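PilX (Neisseria meningitidis, PDB 2OPE) is a minor type IV pilin that probably modulates pilus-linked virulence properties such as bacterial aggregation and adhesion. Local coordinates at residues 75-89 and 100-112. Residues are numbered along the deposited sequence; the frame is centred on the assembly and turned at random.
Sequences SLVGVPKTGTGYTLS and KCRDAASARAHLE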
ATOM      1  N   SER A  75       1.647  -6.856  -1.334  1.00 45.51           N
ATOM      2  CA  SER A  75       1.958  -5.642  -0.618  1.00 46.22           C
ATOM      3  C   SER A  75       1.166  -4.464  -1.199  1.00 46.69           C
ATOM      4  O   SER A  75       0.729  -4.486  -2.354  1.00 47.60           O
ATOM      5  CB  SER A  75       3.440  -5.377  -0.703  1.00 45.00           C
ATOM      6  OG  SER A  75       3.809  -5.262  -2.028  1.00 42.99           O
ATOM      7  N   LEU A  76       0.963  -3.453  -0.372  1.00 45.72           N
ATOM      8  CA  LEU A  76       0.341  -2.239  -0.801  1.00 44.19           C
ATOM      9  C   LEU A  76       1.408  -1.175  -0.894  1.00 43.83           C
ATOM     10  O   LEU A  76       2.235  -1.036  -0.004  1.00 43.11           O
ATOM     11  CB  LEU A  76      -0.731  -1.813   0.201  1.00 45.66           C
ATOM     12  CG  LEU A  76      -1.885  -2.769   0.465  1.00 47.04           C
ATOM     13  CD1 LEU A  76      -2.753  -2.259   1.668  1.00 48.12           C
ATOM     14  CD2 LEU A  76      -2.717  -2.913  -0.788  1.00 47.00           C
ATOM     15  N   VAL A  77       1.377  -0.409  -1.972  1.00 43.67           N
ATOM     16  CA  VAL A  77       2.284   0.724  -2.158  1.00 43.60           C
ATOM     17  C   VAL A  77       1.469   2.046  -2.147  1.00 44.09           C
ATOM     18  O   VAL A  77       0.454   2.174  -2.805  1.00 44.35           O
ATOM     19  CB  VAL A  77       3.077   0.524  -3.488  1.00 43.95           C
ATOM     20  CG1 VAL A  77       3.907   1.697  -3.848  1.00 43.02           C
ATOM     21  CG2 VAL A  77       3.943  -0.732  -3.402  1.00 43.12           C
ATOM     22  N   GLY A  78       1.873   3.023  -1.345  1.00 45.41           N
ATOM     23  CA  GLY A  78       1.138   4.288  -1.326  1.00 44.98           C
ATOM     24  C   GLY A  78       2.133   5.344  -1.774  1.00 45.85           C
ATOM     25  O   GLY A  78       3.168   5.522  -1.140  1.00 45.35           O
ATOM     26  N   VAL A  79       1.874   6.036  -2.881  1.00 45.30           N
ATOM     27  CA  VAL A  79       2.845   7.051  -3.303  1.00 43.16           C
ATOM     28  C   VAL A  79       2.146   8.307  -3.755  1.00 45.24           C
ATOM     29  O   VAL A  79       0.956   8.281  -4.131  1.00 46.17           O
ATOM     30  CB  VAL A  79       3.801   6.520  -4.408  1.00 44.21           C
ATOM     31  CG1 VAL A  79       4.575   5.313  -3.875  1.00 41.83           C
ATOM     32  CG2 VAL A  79       3.040   6.207  -5.764  1.00 41.79           C
ATOM     33  N   PRO A  80       2.860   9.432  -3.690  1.00 45.32           N
ATOM     34  CA  PRO A  80       2.261  10.701  -4.046  1.00 45.85           C
ATOM     35  C   PRO A  80       1.914  10.735  -5.539  1.00 46.73           C
ATOM     36  O   PRO A  80       2.633  10.145  -6.331  1.00 47.48           O
ATOM     37  CB  PRO A  80       3.384  11.698  -3.735  1.00 46.20           C
ATOM     38  CG  PRO A  80       4.293  10.973  -2.789  1.00 43.81           C
ATOM     39  CD  PRO A  80       4.241   9.578  -3.192  1.00 43.96           C
ATOM     40  N   LYS A  81       0.815  11.394  -5.897  1.00 45.70           N
ATOM     41  CA  LYS A  81       0.471  11.666  -7.290  1.00 47.29           C
ATOM     42  C   LYS A  81       1.594  12.419  -8.022  1.00 48.64           C
ATOM     43  O   LYS A  81       2.266  13.276  -7.441  1.00 48.55           O
ATOM     44  CB  LYS A  81      -0.818  12.490  -7.363  1.00 46.53           C
ATOM     45  CG  LYS A  81      -2.058  11.621  -7.360  1.00 46.86           C
ATOM     46  CD  LYS A  81      -3.282  12.335  -6.832  1.00 46.53           C
ATOM     47  CE  LYS A  81      -4.563  11.666  -7.319  1.00 45.63           C
ATOM     48  NZ  LYS A  81      -4.476  10.206  -7.198  1.00 45.28           N
ATOM     49  N   THR A  82       1.743  12.108  -9.308  1.00 50.23           N
ATOM     50  CA  THR A  82       2.810  12.630 -10.148  1.00 51.47           C
ATOM     51  C   THR A  82       2.741  14.140 -10.217  1.00 52.01           C
ATOM     52  O   THR A  82       1.690  14.699 -10.544  1.00 49.58           O
ATOM     53  CB  THR A  82       2.731  12.036 -11.592  1.00 52.01           C
ATOM     54  OG1 THR A  82       3.228  10.688 -11.576  1.00 53.89           O
ATOM     55  CG2 THR A  82       3.575  12.841 -12.568  1.00 52.34           C
ATOM     56  N   GLY A  83       3.865  14.778  -9.870  1.00 52.76           N
ATOM     57  CA  GLY A  83       4.118  16.188 -10.189  1.00 53.40           C
ATOM     58  C   GLY A  83       3.676  17.151  -9.111  1.00 53.56           C
ATOM     59  O   GLY A  83       3.524  18.344  -9.367  1.00 53.45           O
ATOM     60  N   THR A  84       3.478  16.633  -7.903  1.00 53.37           N
ATOM     61  CA  THR A  84       2.914  17.419  -6.812  1.00 53.27           C
ATOM     62  C   THR A  84       3.918  17.937  -5.789  1.00 53.18           C
ATOM     63  O   THR A  84       3.531  18.681  -4.877  1.00 54.01           O
ATOM     64  CB  THR A  84       1.863  16.631  -6.045  1.00 53.98           C
ATOM     65  OG1 THR A  84       2.504  15.612  -5.263  1.00 54.03           O
ATOM     66  CG2 THR A  84       0.870  16.005  -7.006  1.00 54.90           C
ATOM     67  N   GLY A  85       5.192  17.569  -5.926  1.00 50.92           N
ATOM     68  CA  GLY A  85       6.192  18.029  -4.982  1.00 48.81           C
ATOM     69  C   GLY A  85       6.263  17.153  -3.733  1.00 48.56           C
ATOM     70  O   GLY A  85       7.168  17.287  -2.915  1.00 48.74           O
ATOM     71  N   TYR A  86       5.332  16.231  -3.572  1.00 48.03           N
ATOM     72  CA  TYR A  86       5.391  15.349  -2.408  1.00 48.66           C
ATOM     73  C   TYR A  86       6.270  14.145  -2.739  1.00 47.86           C
ATOM     74  O   TYR A  86       6.328  13.688  -3.904  1.00 45.66           O
ATOM     75  CB  TYR A  86       3.969  14.961  -1.952  1.00 50.70           C
ATOM     76  CG  TYR A  86       3.304  15.933  -0.954  1.00 51.15           C
ATOM     77  CD1 TYR A  86       3.719  17.246  -0.812  1.00 52.89           C
ATOM     78  CD2 TYR A  86       2.268  15.504  -0.144  1.00 51.39           C
ATOM     79  CE1 TYR A  86       3.097  18.101   0.125  1.00 53.48           C
ATOM     80  CE2 TYR A  86       1.666  16.304   0.783  1.00 51.17           C
ATOM     81  CZ  TYR A  86       2.060  17.596   0.929  1.00 52.91           C
ATOM     82  OH  TYR A  86       1.398  18.372   1.882  1.00 52.44           O
ATOM     83  N   THR A  87       6.964  13.655  -1.717  1.00 46.92           N
ATOM     84  CA  THR A  87       7.883  12.509  -1.838  1.00 48.56           C
ATOM     85  C   THR A  87       7.611  11.318  -0.872  1.00 49.32           C
ATOM     86  O   THR A  87       7.761  10.138  -1.254  1.00 48.15           O
ATOM     87  CB  THR A  87       9.346  12.952  -1.595  1.00 48.31           C
ATOM     88  OG1 THR A  87       9.401  13.676  -0.362  1.00 49.27           O
ATOM     89  CG2 THR A  87       9.891  13.850  -2.752  1.00 46.56           C
ATOM     90  N   LEU A  88       7.239  11.639   0.369  1.00 48.27           N
ATOM     91  CA  LEU A  88       7.080  10.635   1.397  1.00 49.28           C
ATOM     92  C   LEU A  88       6.077   9.621   0.898  1.00 49.71           C
ATOM     93  O   LEU A  88       5.042   9.994   0.338  1.00 49.77           O
ATOM     94  CB  LEU A  88       6.593  11.250   2.730  1.00 48.93           C
ATOM     95  CG  LEU A  88       7.494  12.273   3.447  1.00 49.18           C
ATOM     96  CD1 LEU A  88       6.938  12.749   4.771  1.00 47.82           C
ATOM     97  CD2 LEU A  88       8.931  11.760   3.596  1.00 48.75           C
ATOM     98  N   SER A  89       6.362   8.348   1.164  1.00 48.99           N
ATOM     99  CA  SER A  89       5.514   7.272   0.692  1.00 48.37           C
ATOM    100  C   SER A  89       5.342   6.223   1.790  1.00 49.76           C
ATOM    101  O   SER A  89       5.848   6.393   2.900  1.00 49.75           O
ATOM    102  CB  SER A  89       6.094   6.675  -0.584  1.00 47.05           C
ATOM    103  OG  SER A  89       6.328   7.714  -1.537  1.00 46.86           O
ATOM    104  N   LYS A 100       7.338   3.491   6.534  1.00 50.72           N
ATOM    105  CA  LYS A 100       7.304   4.887   6.082  1.00 50.68           C
ATOM    106  C   LYS A 100       8.542   5.133   5.227  1.00 49.86           C
ATOM    107  O   LYS A 100       9.667   4.887   5.671  1.00 51.11           O
ATOM    108  CB  LYS A 100       7.282   5.841   7.266  1.00 51.92           C
ATOM    109  CG  LYS A 100       5.882   5.983   8.052  1.00 52.59           C
ATOM    110  CD  LYS A 100       5.913   7.304   8.823  1.00 52.19           C
ATOM    111  CE  LYS A 100       4.808   7.506   9.895  1.00 53.65           C
ATOM    112  NZ  LYS A 100       3.687   6.672   9.491  1.00 56.34           N
ATOM    113  N   CYS A 101       8.347   5.616   4.008  1.00 49.34           N
ATOM    114  CA  CYS A 101       9.459   5.744   3.057  1.00 49.28           C
ATOM    115  C   CYS A 101       9.710   7.168   2.709  1.00 48.61           C
ATOM    116  O   CYS A 101       8.774   7.983   2.705  1.00 48.26           O
ATOM    117  CB  CYS A 101       9.185   4.985   1.774  1.00 48.92           C
ATOM    118  SG  CYS A 101       8.791   3.321   2.080  1.00 49.31           S
ATOM    119  N   ARG A 102      10.985   7.453   2.415  1.00 47.85           N
ATOM    120  CA  ARG A 102      11.434   8.830   2.177  1.00 47.18           C
ATOM    121  C   ARG A 102      11.181   9.247   0.742  1.00 45.94           C
ATOM    122  O   ARG A 102      11.165  10.435   0.462  1.00 45.48           O
ATOM    123  CB  ARG A 102      12.895   9.046   2.581  1.00 47.77           C
ATOM    124  CG  ARG A 102      13.170   8.959   4.114  1.00 49.17           C
ATOM    125  CD  ARG A 102      12.571  10.116   4.949  1.00 51.17           C
ATOM    126  NE  ARG A 102      13.138  11.415   4.562  1.00 54.75           N
ATOM    127  CZ  ARG A 102      12.782  12.605   5.059  1.00 55.57           C
ATOM    128  NH1 ARG A 102      11.841  12.724   5.992  1.00 56.21           N
ATOM    129  NH2 ARG A 102      13.376  13.699   4.612  1.00 56.74           N
ATOM    130  N   ASP A 103      10.903   8.276  -0.135  1.00 45.97           N
ATOM    131  CA  ASP A 103      10.641   8.531  -1.577  1.00 45.84           C
ATOM    132  C   ASP A 103       9.859   7.381  -2.172  1.00 46.72           C
ATOM    133  O   ASP A 103      10.001   6.244  -1.707  1.00 48.57           O
ATOM    134  CB  ASP A 103      11.939   8.633  -2.343  1.00 47.15           C
ATOM    135  CG  ASP A 103      12.883   7.487  -2.024  1.00 48.74           C
ATOM    136  OD1 ASP A 103      13.620   7.606  -1.032  1.00 50.21           O
ATOM    137  OD2 ASP A 103      12.876   6.448  -2.729  1.00 49.92           O
ATOM    138  N   ALA A 104       9.077   7.675  -3.219  1.00 45.28           N
ATOM    139  CA  ALA A 104       8.288   6.692  -3.982  1.00 44.15           C
ATOM    140  C   ALA A 104       9.050   5.482  -4.521  1.00 44.83           C
ATOM    141  O   ALA A 104       8.525   4.380  -4.489  1.00 45.05           O
ATOM    142  CB  ALA A 104       7.517   7.391  -5.149  1.00 44.99           C
ATOM    143  N   ALA A 105      10.276   5.680  -5.010  1.00 44.65           N
ATOM    144  CA  ALA A 105      11.071   4.582  -5.486  1.00 45.70           C
ATOM    145  C   ALA A 105      11.253   3.540  -4.396  1.00 48.21           C
ATOM    146  O   ALA A 105      11.045   2.352  -4.657  1.00 49.70           O
ATOM    147  CB  ALA A 105      12.427   5.062  -5.980  1.00 46.75           C
ATOM    148  N   SER A 106      11.653   3.971  -3.193  1.00 47.91           N
ATOM    149  CA  SER A 106      11.862   3.066  -2.045  1.00 46.95           C
ATOM    150  C   SER A 106      10.583   2.277  -1.659  1.00 46.99           C
ATOM    151  O   SER A 106      10.660   1.141  -1.180  1.00 45.24           O
ATOM    152  CB  SER A 106      12.321   3.858  -0.804  1.00 47.84           C
ATOM    153  OG  SER A 106      13.442   4.692  -1.056  1.00 50.87           O
ATOM    154  N   ALA A 107       9.415   2.915  -1.798  1.00 46.31           N
ATOM    155  CA  ALA A 107       8.140   2.217  -1.601  1.00 46.02           C
ATOM    156  C   ALA A 107       7.916   1.166  -2.702  1.00 46.16           C
ATOM    157  O   ALA A 107       7.537   0.029  -2.411  1.00 48.15           O
ATOM    158  CB  ALA A 107       6.986   3.210  -1.561  1.00 46.27           C
ATOM    159  N   ARG A 108       8.169   1.518  -3.962  1.00 43.88           N
ATOM    160  CA  ARG A 108       7.982   0.543  -5.035  1.00 44.39           C
ATOM    161  C   ARG A 108       8.976  -0.592  -4.926  1.00 44.82           C
ATOM    162  O   ARG A 108       8.671  -1.720  -5.359  1.00 44.28           O
ATOM    163  CB  ARG A 108       8.057   1.181  -6.417  1.00 43.71           C
ATOM    164  CG  ARG A 108       6.961   2.231  -6.654  1.00 44.73           C
ATOM    165  CD  ARG A 108       6.962   2.740  -8.103  1.00 44.45           C
ATOM    166  NE  ARG A 108       5.824   3.641  -8.330  1.00 44.61           N
ATOM    167  CZ  ARG A 108       4.548   3.255  -8.443  1.00 45.94           C
ATOM    168  NH1 ARG A 108       4.181   1.953  -8.344  1.00 44.93           N
ATOM    169  NH2 ARG A 108       3.624   4.186  -8.659  1.00 45.96           N
ATOM    170  N   ALA A 109      10.143  -0.296  -4.346  1.00 44.75           N
ATOM    171  CA  ALA A 109      11.194  -1.315  -4.091  1.00 46.40           C
ATOM    172  C   ALA A 109      11.021  -2.119  -2.756  1.00 46.72           C
ATOM    173  O   ALA A 109      11.688  -3.160  -2.541  1.00 46.88           O
ATOM    174  CB  ALA A 109      12.589  -0.716  -4.213  1.00 44.77           C
ATOM    175  N   HIS A 110      10.058  -1.696  -1.930  1.00 45.44           N
ATOM    176  CA  HIS A 110       9.750  -2.391  -0.676  1.00 46.72           C
ATOM    177  C   HIS A 110      10.973  -2.495   0.166  1.00 47.06           C
ATOM    178  O   HIS A 110      11.278  -3.546   0.721  1.00 48.33           O
ATOM    179  CB  HIS A 110       9.156  -3.797  -0.865  1.00 44.90           C
ATOM    180  CG  HIS A 110       8.008  -3.833  -1.809  1.00 44.53           C
ATOM    181  ND1 HIS A 110       7.430  -2.689  -2.304  1.00 46.06           N
ATOM    182  CD2 HIS A 110       7.325  -4.860  -2.350  1.00 45.38           C
ATOM    183  CE1 HIS A 110       6.434  -3.006  -3.110  1.00 45.28           C
ATOM    184  NE2 HIS A 110       6.358  -4.318  -3.164  1.00 46.96           N
ATOM    185  N   LEU A 111      11.696  -1.394   0.240  1.00 47.57           N
ATOM    186  CA  LEU A 111      12.868  -1.350   1.091  1.00 46.97           C
ATOM    187  C   LEU A 111      12.396  -1.326   2.555  1.00 47.72           C
ATOM    188  O   LEU A 111      11.279  -0.855   2.855  1.00 46.82           O
ATOM    189  CB  LEU A 111      13.724  -0.132   0.733  1.00 45.43           C
ATOM    190  CG  LEU A 111      14.440  -0.204  -0.652  1.00 44.36           C
ATOM    191  CD1 LEU A 111      15.324   1.037  -0.919  1.00 44.02           C
ATOM    192  CD2 LEU A 111      15.259  -1.481  -0.903  1.00 42.96           C
ATOM    193  N   GLU A 112      13.269  -1.825   3.438  1.00 48.14           N
ATOM    194  CA  GLU A 112      12.969  -2.114   4.832  1.00 47.40           C
ATOM    195  C   GLU A 112      13.838  -1.261   5.747  1.00 47.74           C
ATOM    196  O   GLU A 112      13.570  -1.172   6.915  1.00 47.91           O
ATOM    197  CB  GLU A 112      13.205  -3.603   5.118  1.00 46.18           C
ATOM    198  CG  GLU A 112      12.214  -4.545   4.377  1.00 48.24           C
ATOM    199  CD  GLU A 112      12.654  -6.016   4.393  1.00 47.90           C
ATOM    200  OE1 GLU A 112      13.850  -6.285   4.476  1.00 48.72           O
ATOM    201  OE2 GLU A 112      11.809  -6.919   4.373  1.00 48.89           O
TER
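S89 and C101 pair across neighbouring antiparallel strands of the type IV pilin sheet, and helix 104-109, in the disulfide-bounded region between C101 and C120, packs on that sheet. Their backbones form a hydrogen-bonded pair: S89 N reaches C101 O at 2.9 Å (N-H...O 172°), and C101 N returns to S89 O at 2.8 Å. S89 O also accepts from Q9 NE2 of helix 5-28. S89 OG, anti to its carbonyl carbon (chi1 -53°), turns back to donate to T87 O at 2.8 Å; its 3.2 Å approach to A104 N has too poor an angle for a hydrogen bond. The amides of T87 and L88 are both taken by E5 OE2.

The axes of helix 104-109 and strand 75-80 run nearly antiparallel (170°), with alanines at the interface: the A107 methyl meets S89 CB, while V79 CG1 lies against A104 CB and A107 CB. V79 CG2 approaches R108 NH2 obliquely. Over one face of the R102 guanidinium lies L88 CD2.

D103 caps the helix N-terminus, its OD2 accepting from S106 N at 2.8 Å on the anti side. At the other end, H110 has the positive phi of a Schellman motif, and A107 O receives two donors, H110 N and H110 ND1, the latter at 2.7 Å and in the ring plane. The ring, stacked with W91, has V77 CG2 at its edge, 3.4 Å from CE1. S75 OG lies 2.9 Å from H110 NE2, oblique to the ring.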